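Local atomic coordinates of fumarate reductase iron-sulfur subunit (Mycolicibacterium smegmatis, PDB entry 7D6V), a protein that probably relays electrons from succinate oxidation through its 2Fe-2S, 4Fe-4S and 3Fe-4S clusters toward quinone, as the iron-sulfur subunit of a succinate dehydrogenase. Residues G68-M73 with C151-H156; R143-C148 with F173-A178; K207-V212 with K218-A223. All coordinates share one frame; numbering follows the deposited sequence.

Contact 1: residues G68-M73 with C151-H156; sequences GRPRLM and CQNVCH. With SF4 (iron/sulfur cluster), chain F; F3S (Fe3-s4 cluster), chain G.
The junction between the 2Fe-2S region and the 4Fe-4S dicluster region is made here by P70, whose ring leans on N153 and V154 at the end of helix 150-154. CG does most of the touching: it lies 3.6 Å from N153 ND2 and 4.0 Å from V154 CB, and the proline and valine side chains cross at about a right angle. CG of N153 is turned away from its own backbone N (chi1 180°), which carries the amide out to the proline, which it meets at a slant. The ND2 that grazes the ring has its polar partner elsewhere, in E65, while the backbone O of N153 accepts from T94 and R159, so both polar groups are satisfied in this buried place. The segment also carries cluster ligands: C151 SG, in the helix, binds FE1 of the 4Fe-4S cluster at 2.4 Å, and C155, just past its end, turns SG toward FE1 of the 3Fe-4S cluster, 3.1 Å away. Between the two segments the contact is van der Waals only; the polar tie of helix to hairpin is the N153-E65 bond, while the sulfurs of C151 and C155 face the two clusters.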
loop_
_atom_site.group_PDB
_atom_site.type_symbol
_atom_site.label_atom_id
_atom_site.label_comp_id
_atom_site.label_asym_id
_atom_site.label_seq_id
_atom_site.Cartn_x
_atom_site.Cartn_y
_atom_site.Cartn_z
ATOM N N GLY B 68 -19.818 -8.530 -5.912
ATOM C CA GLY B 68 -19.325 -9.820 -6.329
ATOM C C GLY B 68 -17.842 -9.852 -6.621
ATOM O O GLY B 68 -17.279 -10.942 -6.766
ATOM N N ARG B 69 -17.196 -8.690 -6.704
ATOM C CA ARG B 69 -15.792 -8.561 -7.054
ATOM C C ARG B 69 -14.986 -8.104 -5.853
ATOM O O ARG B 69 -15.357 -7.115 -5.210
ATOM C CB ARG B 69 -15.613 -7.559 -8.198
ATOM C CG ARG B 69 -16.725 -7.564 -9.224
ATOM C CD ARG B 69 -16.614 -8.762 -10.139
ATOM N NE ARG B 69 -15.368 -8.742 -10.898
ATOM C CZ ARG B 69 -15.254 -8.271 -12.134
ATOM N NH1 ARG B 69 -16.314 -7.779 -12.759
ATOM N NH2 ARG B 69 -14.080 -8.291 -12.744
ATOM N N PRO B 70 -13.890 -8.784 -5.520
ATOM C CA PRO B 70 -13.021 -8.303 -4.438
ATOM C C PRO B 70 -12.385 -6.959 -4.758
ATOM O O PRO B 70 -11.581 -6.844 -5.688
ATOM C CB PRO B 70 -11.966 -9.411 -4.321
ATOM C CG PRO B 70 -12.604 -10.612 -4.932
ATOM C CD PRO B 70 -13.447 -10.085 -6.043
ATOM N N ARG B 71 -12.741 -5.938 -3.986
ATOM C CA ARG B 71 -12.303 -4.569 -4.201
ATOM C C ARG B 71 -11.884 -3.942 -2.877
ATOM O O ARG B 71 -12.066 -4.513 -1.799
ATOM C CB ARG B 71 -13.411 -3.718 -4.835
ATOM C CG ARG B 71 -13.889 -4.163 -6.201
ATOM C CD ARG B 71 -12.792 -4.029 -7.229
ATOM N NE ARG B 71 -12.266 -2.669 -7.274
ATOM C CZ ARG B 71 -12.786 -1.686 -8.000
ATOM N NH1 ARG B 71 -13.858 -1.902 -8.747
ATOM N NH2 ARG B 71 -12.232 -0.482 -7.971
ATOM N N LEU B 72 -11.299 -2.752 -2.981
ATOM C CA LEU B 72 -11.144 -1.854 -1.847
ATOM C C LEU B 72 -12.317 -0.885 -1.837
ATOM O O LEU B 72 -12.656 -0.307 -2.872
ATOM C CB LEU B 72 -9.828 -1.082 -1.924
ATOM C CG LEU B 72 -8.510 -1.843 -1.812
ATOM C CD1 LEU B 72 -7.358 -0.904 -2.098
ATOM C CD2 LEU B 72 -8.361 -2.470 -0.440
ATOM N N MET B 73 -12.942 -0.720 -0.671
ATOM C CA MET B 73 -14.106 0.154 -0.586
ATOM C C MET B 73 -13.733 1.613 -0.809
ATOM O O MET B 73 -14.527 2.373 -1.373
ATOM C CB MET B 73 -14.797 -0.024 0.764
ATOM C CG MET B 73 -15.653 -1.273 0.847
ATOM S SD MET B 73 -16.523 -1.469 2.409
ATOM C CE MET B 73 -15.203 -2.065 3.455
ATOM N N CYS B 151 -5.910 -10.832 -3.176
ATOM C CA CYS B 151 -5.394 -11.928 -3.980
ATOM C C CYS B 151 -5.670 -13.225 -3.227
ATOM O O CYS B 151 -6.158 -14.197 -3.803
ATOM C CB CYS B 151 -3.893 -11.762 -4.219
ATOM S SG CYS B 151 -2.887 -11.805 -2.718
ATOM N N GLN B 152 -5.356 -13.232 -1.932
ATOM C CA GLN B 152 -5.603 -14.401 -1.098
ATOM C C GLN B 152 -7.086 -14.733 -1.057
ATOM O O GLN B 152 -7.469 -15.907 -1.039
ATOM C CB GLN B 152 -5.076 -14.154 0.313
ATOM C CG GLN B 152 -3.648 -13.664 0.368
ATOM C CD GLN B 152 -2.648 -14.796 0.380
ATOM O OE1 GLN B 152 -1.872 -14.959 -0.554
ATOM N NE2 GLN B 152 -2.658 -15.583 1.443
ATOM N N ASN B 153 -7.935 -13.706 -1.021
ATOM C CA ASN B 153 -9.375 -13.925 -1.000
ATOM C C ASN B 153 -9.870 -14.569 -2.290
ATOM O O ASN B 153 -10.711 -15.472 -2.255
ATOM C CB ASN B 153 -10.094 -12.600 -0.758
ATOM C CG ASN B 153 -11.595 -12.751 -0.730
ATOM O OD1 ASN B 153 -12.147 -13.381 0.166
ATOM N ND2 ASN B 153 -12.264 -12.171 -1.712
ATOM N N VAL B 154 -9.367 -14.119 -3.438
ATOM C CA VAL B 154 -9.994 -14.518 -4.693
ATOM C C VAL B 154 -9.460 -15.856 -5.197
ATOM O O VAL B 154 -10.129 -16.532 -5.985
ATOM C CB VAL B 154 -9.814 -13.410 -5.746
ATOM C CG1 VAL B 154 -8.380 -13.338 -6.190
ATOM C CG2 VAL B 154 -10.747 -13.622 -6.931
ATOM N N CYS B 155 -8.238 -16.207 -4.806
ATOM C CA CYS B 155 -7.632 -17.459 -5.250
ATOM C C CYS B 155 -8.599 -18.613 -5.038
ATOM O O CYS B 155 -9.188 -18.738 -3.965
ATOM C CB CYS B 155 -6.326 -17.720 -4.496
ATOM S SG CYS B 155 -5.479 -19.244 -4.976
ATOM N N HIS B 156 -8.773 -19.460 -6.050
ATOM C CA HIS B 156 -9.700 -20.574 -5.890
ATOM C C HIS B 156 -9.096 -21.746 -5.135
ATOM O O HIS B 156 -9.842 -22.616 -4.678
ATOM C CB HIS B 156 -10.190 -21.054 -7.255
ATOM C CG HIS B 156 -9.132 -21.728 -8.071
ATOM N ND1 HIS B 156 -9.197 -23.062 -8.414
ATOM C CD2 HIS B 156 -7.979 -21.258 -8.601
ATOM C CE1 HIS B 156 -8.131 -23.381 -9.125
ATOM N NE2 HIS B 156 -7.378 -22.305 -9.252
HETATM FE FE1 SF4 F . -2.396 -9.432 -3.046
HETATM FE FE2 SF4 F . -1.771 -6.974 -4.685
HETATM FE FE3 SF4 F . -0.512 -7.335 -1.964
HETATM FE FE4 SF4 F . -3.463 -6.738 -2.195
HETATM S S1 SF4 F . -1.675 -5.807 -2.899
HETATM S S2 SF4 F . -2.300 -8.266 -1.261
HETATM S S3 SF4 F . -3.559 -7.904 -3.982
HETATM S S4 SF4 F . -0.608 -8.501 -3.750
HETATM FE FE1 F3S G . -4.268 -17.603 -7.317
HETATM FE FE3 F3S G . -2.981 -16.328 -9.301
HETATM FE FE4 F3S G . -2.342 -18.898 -8.835
HETATM S S1 F3S G . -5.180 -16.418 -8.956
HETATM S S2 F3S G . -4.289 -19.774 -8.089
HETATM S S3 F3S G . -2.021 -17.137 -7.370
HETATM S S4 F3S G . -2.349 -17.874 -10.847
#

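Contact 2: residues R143-C148 with F173-A178; sequences RKCIEC and FHMRIA. With SF4 (iron/sulfur cluster), chain F.
C145 and M175 form the tight, buried half of this contact, and R143 and R176 the looser half. M175 lies on helix 171-181 with CG swung away from its backbone N (chi1 -176°). The chain runs out extended and bends at the last torsion (chi3 67°), which sets the methyl CE against C145 CB at 3.6 Å, with C145 SG slightly farther at 4.0 Å. That sulfur binds FE3 of the 4Fe-4S cluster at 2.4 Å, so the methionine methyl packs beside a cluster ligand. C148 SG, three residues further on, holds FE4 at the same length, 2.4 Å.

On the arginine side the two segments touch more loosely: subunit A of succinate dehydrogenase covers R143, and R176 is partly exposed. The side chains of R143 and R176 run side by side and point the same way; their guanidinium planes are 41° apart and the two NH1 atoms 4.2 Å from each other. The closeness of like charges is probably eased by outside partners: R143 pairs with E139 and Q146 of subunit A, and R176 forms a salt bridge with E179. E147 takes R172 as its salt-bridge partner and reaches Q145 of subunit A.

C145, C148 and the nearby C151 make the Cys-x-x-Cys-x-x-Cys cluster-binding motif of bacterial ferredoxin-like dicluster domains, here backed by a helix and bordered by subunit A.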
loop_
_atom_site.group_PDB
_atom_site.type_symbol
_atom_site.label_atom_id
_atom_site.label_comp_id
_atom_site.label_asym_id
_atom_site.label_seq_id
_atom_site.Cartn_x
_atom_site.Cartn_y
_atom_site.Cartn_z
ATOM N N ARG B 143 7.670 -5.227 -3.712
ATOM C CA ARG B 143 7.572 -4.471 -2.468
ATOM C C ARG B 143 6.480 -3.408 -2.502
ATOM O O ARG B 143 6.293 -2.715 -1.498
ATOM C CB ARG B 143 8.908 -3.814 -2.124
ATOM C CG ARG B 143 10.074 -4.768 -2.010
ATOM C CD ARG B 143 10.132 -5.413 -0.650
ATOM N NE ARG B 143 10.607 -4.494 0.376
ATOM C CZ ARG B 143 10.616 -4.773 1.673
ATOM N NH1 ARG B 143 10.183 -5.948 2.099
ATOM N NH2 ARG B 143 11.058 -3.880 2.544
ATOM N N LYS B 144 5.763 -3.259 -3.616
ATOM C CA LYS B 144 4.637 -2.338 -3.697
ATOM C C LYS B 144 3.395 -2.861 -2.996
ATOM O O LYS B 144 2.410 -2.126 -2.891
ATOM C CB LYS B 144 4.289 -2.051 -5.160
ATOM C CG LYS B 144 5.182 -1.041 -5.845
ATOM C CD LYS B 144 5.109 -1.195 -7.351
ATOM C CE LYS B 144 3.676 -1.101 -7.837
ATOM N NZ LYS B 144 3.430 -1.966 -9.023
ATOM N N CYS B 145 3.415 -4.117 -2.578
ATOM C CA CYS B 145 2.235 -4.764 -2.005
ATOM C C CYS B 145 1.616 -4.307 -0.678
ATOM O O CYS B 145 2.129 -4.629 0.393
ATOM C CB CYS B 145 2.464 -6.280 -1.944
ATOM S SG CYS B 145 1.498 -7.131 -0.674
ATOM N N ILE B 146 0.513 -3.562 -0.754
ATOM C CA ILE B 146 -0.218 -3.217 0.458
ATOM C C ILE B 146 -0.995 -4.461 0.865
ATOM O O ILE B 146 -1.757 -5.019 0.070
ATOM C CB ILE B 146 -1.137 -2.001 0.243
ATOM C CG1 ILE B 146 -2.243 -2.289 -0.773
ATOM C CG2 ILE B 146 -0.330 -0.811 -0.234
ATOM C CD1 ILE B 146 -3.424 -1.369 -0.670
ATOM N N GLU B 147 -0.774 -4.935 2.081
ATOM C CA GLU B 147 -1.283 -6.257 2.410
ATOM C C GLU B 147 -2.796 -6.217 2.569
ATOM O O GLU B 147 -3.322 -6.282 3.684
ATOM C CB GLU B 147 -0.596 -6.790 3.664
ATOM C CG GLU B 147 0.816 -7.266 3.396
ATOM C CD GLU B 147 1.515 -7.758 4.639
ATOM O OE1 GLU B 147 1.166 -7.294 5.742
ATOM O OE2 GLU B 147 2.414 -8.612 4.513
ATOM N N CYS B 148 -3.497 -6.150 1.442
ATOM C CA CYS B 148 -4.954 -6.132 1.442
ATOM C C CYS B 148 -5.488 -7.562 1.493
ATOM O O CYS B 148 -6.540 -7.823 2.078
ATOM C CB CYS B 148 -5.484 -5.413 0.202
ATOM S SG CYS B 148 -5.681 -6.473 -1.250
ATOM N N PHE B 173 2.168 -14.657 -0.557
ATOM C CA PHE B 173 3.367 -15.169 0.085
ATOM C C PHE B 173 4.274 -15.930 -0.870
ATOM O O PHE B 173 5.488 -15.961 -0.659
ATOM C CB PHE B 173 2.963 -16.014 1.286
ATOM C CG PHE B 173 2.307 -15.203 2.351
ATOM C CD1 PHE B 173 3.054 -14.348 3.136
ATOM C CD2 PHE B 173 0.936 -15.233 2.516
ATOM C CE1 PHE B 173 2.455 -13.574 4.093
ATOM C CE2 PHE B 173 0.334 -14.458 3.475
ATOM C CZ PHE B 173 1.094 -13.627 4.262
ATOM N N HIS B 174 3.734 -16.489 -1.950
ATOM C CA HIS B 174 4.611 -16.951 -3.018
ATOM C C HIS B 174 5.262 -15.777 -3.737
ATOM O O HIS B 174 6.423 -15.871 -4.153
ATOM C CB HIS B 174 3.832 -17.838 -3.985
ATOM C CG HIS B 174 3.539 -19.199 -3.438
ATOM N ND1 HIS B 174 4.520 -20.144 -3.233
ATOM C CD2 HIS B 174 2.380 -19.764 -3.027
ATOM C CE1 HIS B 174 3.977 -21.237 -2.732
ATOM N NE2 HIS B 174 2.679 -21.033 -2.597
ATOM N N MET B 175 4.550 -14.656 -3.859
ATOM C CA MET B 175 5.175 -13.433 -4.348
ATOM C C MET B 175 6.265 -12.956 -3.397
ATOM O O MET B 175 7.301 -12.448 -3.833
ATOM C CB MET B 175 4.116 -12.347 -4.542
ATOM C CG MET B 175 4.642 -11.063 -5.149
ATOM S SD MET B 175 3.444 -9.726 -5.099
ATOM C CE MET B 175 3.326 -9.450 -3.338
ATOM N N ARG B 176 6.039 -13.094 -2.092
ATOM C CA ARG B 176 7.065 -12.746 -1.111
ATOM C C ARG B 176 8.290 -13.645 -1.246
ATOM O O ARG B 176 9.431 -13.179 -1.133
ATOM C CB ARG B 176 6.476 -12.830 0.297
ATOM C CG ARG B 176 7.498 -12.798 1.409
ATOM C CD ARG B 176 7.665 -11.400 1.963
ATOM N NE ARG B 176 8.522 -11.391 3.143
ATOM C CZ ARG B 176 9.698 -10.780 3.205
ATOM N NH1 ARG B 176 10.163 -10.123 2.155
ATOM N NH2 ARG B 176 10.409 -10.827 4.321
ATOM N N ILE B 177 8.070 -14.940 -1.482
ATOM C CA ILE B 177 9.178 -15.859 -1.725
ATOM C C ILE B 177 9.954 -15.444 -2.968
ATOM O O ILE B 177 11.187 -15.471 -2.983
ATOM C CB ILE B 177 8.663 -17.306 -1.836
ATOM C CG1 ILE B 177 8.153 -17.798 -0.482
ATOM C CG2 ILE B 177 9.754 -18.229 -2.345
ATOM C CD1 ILE B 177 7.474 -19.142 -0.544
ATOM N N ALA B 178 9.244 -15.057 -4.031
ATOM C CA ALA B 178 9.918 -14.584 -5.239
ATOM C C ALA B 178 10.705 -13.306 -4.974
ATOM O O ALA B 178 11.812 -13.126 -5.496
ATOM C CB ALA B 178 8.899 -14.359 -6.353
HETATM FE FE1 SF4 F . -2.396 -9.432 -3.046
HETATM FE FE2 SF4 F . -1.771 -6.974 -4.685
HETATM FE FE3 SF4 F . -0.512 -7.335 -1.964
HETATM FE FE4 SF4 F . -3.463 -6.738 -2.195
HETATM S S1 SF4 F . -1.675 -5.807 -2.899
HETATM S S2 SF4 F . -2.300 -8.266 -1.261
HETATM S S3 SF4 F . -3.559 -7.904 -3.982
HETATM S S4 SF4 F . -0.608 -8.501 -3.750
#

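Contact 3: residues K207-V212 with K218-A223; sequences KCCTEV and KITDNA. With F3S (Fe3-s4 cluster), chain G.
T210 (chi1 -73°) and T220 (chi1 -47°) each place OG1 opposite the carbonyl carbon, and these rotations bring the two hydroxyls together at 3.2 Å, in a hydrogen bond that either could donate. The bond ties the cysteine-bearing loop of the ferredoxin-like dicluster domain to the first turn of helix 219-235, beside the 3Fe-4S cluster. C209, whose SG binds FE3 of the 3Fe-4S cluster at 2.6 Å, lies beside this bond: its sulfur has T220 OG1 at 3.5 Å and rests against I219 CB at 3.8 Å. The cluster ligand is therefore lined by a hydroxyl and by an isoleucine that also reaches the 4Fe-4S cluster. T220 approaches S4 of the 3Fe-4S cluster with both branches, OG1 at 3.7 Å and CG2 at 3.9 Å. K207 stretches across T220, its CG 3.3 Å from OG1, then bends at its last two torsions to lay its ammonium beside the next helical residue, D221. The neighbouring membrane anchor subunit takes part as well: C208 forms a disulfide with its C132, and its H207 makes a weak hydrogen bond to D221. The lysine's own pairing is a salt bridge in which K207 NZ lies 2.6 Å from D221 OD1.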
loop_
_atom_site.group_PDB
_atom_site.type_symbol
_atom_site.label_atom_id
_atom_site.label_comp_id
_atom_site.label_asym_id
_atom_site.label_seq_id
_atom_site.Cartn_x
_atom_site.Cartn_y
_atom_site.Cartn_z
ATOM N N LYS B 207 -4.780 -16.990 -13.060
ATOM C CA LYS B 207 -4.422 -15.571 -13.051
ATOM C C LYS B 207 -5.504 -14.657 -12.480
ATOM O O LYS B 207 -5.424 -13.440 -12.647
ATOM C CB LYS B 207 -4.041 -15.104 -14.464
ATOM C CG LYS B 207 -2.970 -14.036 -14.520
ATOM C CD LYS B 207 -2.901 -13.380 -15.888
ATOM C CE LYS B 207 -2.051 -14.188 -16.849
ATOM N NZ LYS B 207 -0.603 -14.114 -16.518
ATOM N N CYS B 208 -6.516 -15.193 -11.793
ATOM C CA CYS B 208 -7.553 -14.330 -11.230
ATOM C C CYS B 208 -7.051 -13.466 -10.090
ATOM O O CYS B 208 -7.585 -12.377 -9.867
ATOM C CB CYS B 208 -8.744 -15.157 -10.750
ATOM S SG CYS B 208 -9.900 -15.520 -12.058
ATOM N N CYS B 209 -5.872 -13.778 -9.564
ATOM C CA CYS B 209 -5.261 -12.916 -8.552
ATOM C C CYS B 209 -4.848 -11.555 -9.176
ATOM O O CYS B 209 -5.422 -10.517 -8.845
ATOM C CB CYS B 209 -4.048 -13.600 -7.922
ATOM S SG CYS B 209 -2.634 -13.787 -9.033
ATOM N N THR B 210 -3.859 -11.579 -10.075
ATOM C CA THR B 210 -3.378 -10.489 -10.730
ATOM C C THR B 210 -4.494 -9.752 -11.121
ATOM O O THR B 210 -4.363 -8.632 -11.253
ATOM C CB THR B 210 -2.871 -10.937 -12.071
ATOM O OG1 THR B 210 -1.733 -11.605 -11.875
ATOM C CG2 THR B 210 -2.414 -9.909 -12.888
ATOM N N GLU B 211 -5.642 -10.315 -11.282
ATOM C CA GLU B 211 -6.636 -9.378 -11.788
ATOM C C GLU B 211 -7.321 -8.556 -10.703
ATOM O O GLU B 211 -8.042 -7.611 -11.034
ATOM C CB GLU B 211 -7.700 -10.131 -12.588
ATOM C CG GLU B 211 -7.148 -10.946 -13.738
ATOM C CD GLU B 211 -8.228 -11.672 -14.510
ATOM O OE1 GLU B 211 -9.412 -11.309 -14.365
ATOM O OE2 GLU B 211 -7.891 -12.604 -15.269
ATOM N N VAL B 212 -7.131 -8.882 -9.427
ATOM C CA VAL B 212 -7.767 -8.150 -8.337
ATOM C C VAL B 212 -6.811 -7.212 -7.629
ATOM O O VAL B 212 -7.246 -6.457 -6.748
ATOM C CB VAL B 212 -8.416 -9.105 -7.318
ATOM C CG1 VAL B 212 -9.467 -9.966 -7.988
ATOM C CG2 VAL B 212 -7.360 -9.953 -6.646
ATOM N N LYS B 218 2.129 -7.590 -11.333
ATOM C CA LYS B 218 2.016 -8.718 -12.256
ATOM C C LYS B 218 2.371 -10.002 -11.505
ATOM O O LYS B 218 3.431 -10.601 -11.687
ATOM C CB LYS B 218 2.921 -8.512 -13.460
ATOM C CG LYS B 218 2.599 -7.286 -14.287
ATOM C CD LYS B 218 1.280 -7.430 -15.007
ATOM C CE LYS B 218 0.978 -6.191 -15.823
ATOM N NZ LYS B 218 1.927 -6.052 -16.961
ATOM N N ILE B 219 1.444 -10.422 -10.641
ATOM C CA ILE B 219 1.734 -11.498 -9.696
ATOM C C ILE B 219 2.058 -12.793 -10.431
ATOM O O ILE B 219 3.060 -13.455 -10.142
ATOM C CB ILE B 219 0.559 -11.684 -8.719
ATOM C CG1 ILE B 219 0.207 -10.355 -8.050
ATOM C CG2 ILE B 219 0.891 -12.744 -7.687
ATOM C CD1 ILE B 219 -1.049 -10.399 -7.228
ATOM N N THR B 220 1.221 -13.172 -11.393
ATOM C CA THR B 220 1.415 -14.449 -12.069
ATOM C C THR B 220 2.614 -14.406 -13.009
ATOM O O THR B 220 3.448 -15.318 -13.007
ATOM C CB THR B 220 0.149 -14.836 -12.829
ATOM O OG1 THR B 220 -0.985 -14.667 -11.973
ATOM C CG2 THR B 220 0.216 -16.282 -13.272
ATOM N N ASP B 221 2.725 -13.349 -13.813
ATOM C CA ASP B 221 3.740 -13.319 -14.860
ATOM C C ASP B 221 5.132 -13.028 -14.312
ATOM O O ASP B 221 6.123 -13.556 -14.829
ATOM C CB ASP B 221 3.367 -12.289 -15.924
ATOM C CG ASP B 221 2.398 -12.837 -16.951
ATOM O OD1 ASP B 221 1.951 -13.992 -16.799
ATOM O OD2 ASP B 221 2.083 -12.112 -17.917
ATOM N N ASN B 222 5.238 -12.194 -13.280
ATOM C CA ASN B 222 6.539 -11.772 -12.783
ATOM C C ASN B 222 7.009 -12.544 -11.560
ATOM O O ASN B 222 8.210 -12.536 -11.272
ATOM C CB ASN B 222 6.518 -10.276 -12.448
ATOM C CG ASN B 222 6.630 -9.402 -13.677
ATOM O OD1 ASN B 222 6.776 -9.895 -14.791
ATOM N ND2 ASN B 222 6.555 -8.096 -13.480
ATOM N N ALA B 223 6.110 -13.204 -10.837
ATOM C CA ALA B 223 6.489 -13.925 -9.628
ATOM C C ALA B 223 6.216 -15.417 -9.709
ATOM O O ALA B 223 7.122 -16.218 -9.464
ATOM C CB ALA B 223 5.765 -13.327 -8.413
HETATM FE FE1 F3S G . -4.268 -17.603 -7.317
HETATM FE FE3 F3S G . -2.981 -16.328 -9.301
HETATM FE FE4 F3S G . -2.342 -18.898 -8.835
HETATM S S1 F3S G . -5.180 -16.418 -8.956
HETATM S S2 F3S G . -4.289 -19.774 -8.089
HETATM S S3 F3S G . -2.021 -17.137 -7.370
HETATM S S4 F3S G . -2.349 -17.874 -10.847
#

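The three contacts follow the row of clusters. In contact 1 the P70 side chain lies about 13 Å from the 2Fe-2S cluster, and C151 ties that contact to the 4Fe-4S cluster that contact 2 also binds. Contacts 1 and 3 meet at the 3Fe-4S cluster, their centres about 13 Å apart, with V154 CG1 3.6 Å from V212 CG2. Contacts 2 and 3 have centres about 11 Å apart and are joined by helix packing, A178 CB to A223 CB at 3.9 Å. Contacts 1 and 2 are about 15 Å apart between centres, with L72 CD2 4.2 Å from C148 CB. The arrangement is consistent with electrons passing from cluster to cluster toward the quinone.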